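Local coordinates for protein deoxyhypusine hydroxylase (PDB 4D50) that hydroxylates the deoxyhypusine side chain of the translation factor eIF5A with a diiron centre and molecular oxygen, completing hypusine formation, at residues R211-V214 with G215-L218. Residues are numbered along the deposited sequence; the frame is centred on the assembly and turned at random.
With FE (Fe (III) ion), chain C; PER (peroxide ion), chain E.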
loop_
_atom_site.group_PDB
_atom_site.type_symbol
_atom_site.label_atom_id
_atom_site.label_comp_id
_atom_site.label_asym_id
_atom_site.label_seq_id
_atom_site.Cartn_x
_atom_site.Cartn_y
_atom_site.Cartn_z
ATOM N N ARG A 211 -8.848 -7.686 3.333
ATOM C CA ARG A 211 -9.638 -6.511 3.761
ATOM C C ARG A 211 -8.832 -5.227 3.619
ATOM O O ARG A 211 -9.343 -4.162 3.264
ATOM C CB ARG A 211 -10.092 -6.660 5.212
ATOM C CG ARG A 211 -11.203 -7.692 5.289
ATOM C CD ARG A 211 -11.961 -7.670 6.613
ATOM N NE ARG A 211 -11.123 -7.768 7.763
ATOM C CZ ARG A 211 -10.669 -8.924 8.303
ATOM N NH1 ARG A 211 -10.916 -10.100 7.699
ATOM N NH2 ARG A 211 -9.938 -8.895 9.447
ATOM N N HIS A 212 -7.580 -5.292 3.960
ATOM C CA HIS A 212 -6.754 -4.111 3.865
ATOM C C HIS A 212 -6.637 -3.651 2.438
ATOM O O HIS A 212 -6.643 -2.467 2.164
ATOM C CB HIS A 212 -5.411 -4.345 4.622
ATOM C CG HIS A 212 -4.145 -4.289 3.833
ATOM N ND1 HIS A 212 -3.758 -5.306 2.997
ATOM C CD2 HIS A 212 -3.088 -3.441 3.885
ATOM C CE1 HIS A 212 -2.619 -4.992 2.433
ATOM N NE2 HIS A 212 -2.163 -3.899 2.992
ATOM N N GLU A 213 -6.449 -4.606 1.529
ATOM C CA GLU A 213 -6.404 -4.282 0.134
ATOM C C GLU A 213 -7.670 -3.622 -0.337
ATOM O O GLU A 213 -7.614 -2.682 -1.155
ATOM C CB GLU A 213 -6.059 -5.535 -0.691
ATOM C CG GLU A 213 -5.560 -5.173 -2.053
ATOM C CD GLU A 213 -4.177 -4.519 -2.069
ATOM O OE1 GLU A 213 -3.289 -4.933 -1.293
ATOM O OE2 GLU A 213 -4.007 -3.591 -2.899
ATOM N N VAL A 214 -8.816 -4.150 0.091
ATOM C CA VAL A 214 -10.113 -3.513 -0.214
ATOM C C VAL A 214 -10.115 -2.058 0.192
ATOM O O VAL A 214 -10.506 -1.154 -0.588
ATOM C CB VAL A 214 -11.251 -4.303 0.466
ATOM C CG1 VAL A 214 -12.607 -3.587 0.333
ATOM C CG2 VAL A 214 -11.388 -5.662 -0.217
ATOM N N GLY A 215 -9.578 -1.814 1.386
ATOM C CA GLY A 215 -9.444 -0.441 1.967
ATOM C C GLY A 215 -8.590 0.431 1.016
ATOM O O GLY A 215 -8.934 1.540 0.679
ATOM N N TYR A 216 -7.437 -0.086 0.605
ATOM C CA TYR A 216 -6.550 0.649 -0.286
ATOM C C TYR A 216 -7.257 0.999 -1.615
ATOM O O TYR A 216 -7.246 2.161 -2.056
ATOM C CB TYR A 216 -5.265 -0.191 -0.502
ATOM C CG TYR A 216 -4.313 0.278 -1.590
ATOM C CD1 TYR A 216 -4.427 -0.189 -2.920
ATOM C CD2 TYR A 216 -3.244 1.158 -1.295
ATOM C CE1 TYR A 216 -3.530 0.242 -3.934
ATOM C CE2 TYR A 216 -2.359 1.552 -2.292
ATOM C CZ TYR A 216 -2.526 1.116 -3.603
ATOM O OH TYR A 216 -1.581 1.492 -4.593
ATOM N N VAL A 217 -7.903 0.013 -2.250
ATOM C CA VAL A 217 -8.526 0.281 -3.533
ATOM C C VAL A 217 -9.739 1.224 -3.403
ATOM O O VAL A 217 -9.912 2.065 -4.281
ATOM C CB VAL A 217 -8.964 -0.936 -4.315
ATOM C CG1 VAL A 217 -7.789 -1.917 -4.571
ATOM C CG2 VAL A 217 -9.999 -1.705 -3.630
ATOM N N LEU A 218 -10.440 1.171 -2.283
ATOM C CA LEU A 218 -11.509 2.137 -1.990
ATOM C C LEU A 218 -10.914 3.552 -1.857
ATOM O O LEU A 218 -11.536 4.540 -2.345
ATOM C CB LEU A 218 -12.343 1.710 -0.768
ATOM C CG LEU A 218 -13.329 0.576 -1.022
ATOM C CD1 LEU A 218 -13.881 0.032 0.300
ATOM C CD2 LEU A 218 -14.358 0.902 -2.067
HETATM FE FE FE C . -0.055 -3.076 2.844
HETATM O O1 PER E . -0.100 -2.491 4.993
HETATM O O2 PER E . -1.085 -1.664 5.845
HETATM O O HOH W 1 -0.508 -1.001 2.565
HETATM O O HOH W 2 -0.258 -3.222 0.680
#
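Glu213 lays its carboxylate beside the ring of Tyr216, OE2 lying 3.4 Å from CD1, with the carboxylate and ring planes 56° apart. CG of Glu213 stands anti to the backbone N (chi1 -161°), and a bend at chi2 then carries the carboxylate alongside the tyrosine. Tyr216 hydrogen-bonds through OH to the OH of Tyr65. On another flank of the helix, CG1 of Val214 meets CD1 of Leu218 one turn on, at 3.8 Å, the two side chains running side by side. CG2 of Val217 comes within 3.1 Å of Val214 O, a tight approach. Four i to i+4 hydrogen bonds, from Gly215 N to Arg211 O through Leu218 N to Val214 O, with N...O distances of 2.9 to 3.0 Å, define a regular alpha-helical run in the fourth HEAT-like repeat. From this helix His212 binds an iron(III) ion through NE2 at 2.3 Å, in a site completed by His94, Glu95, peroxide O1 at 2.2 Å and two waters. Its ND1 is hydrogen-bonded to Leu209 O, a second hold that limits rotation of the imidazole, and the rings of His94 and His212 meet with their planes at about 90°.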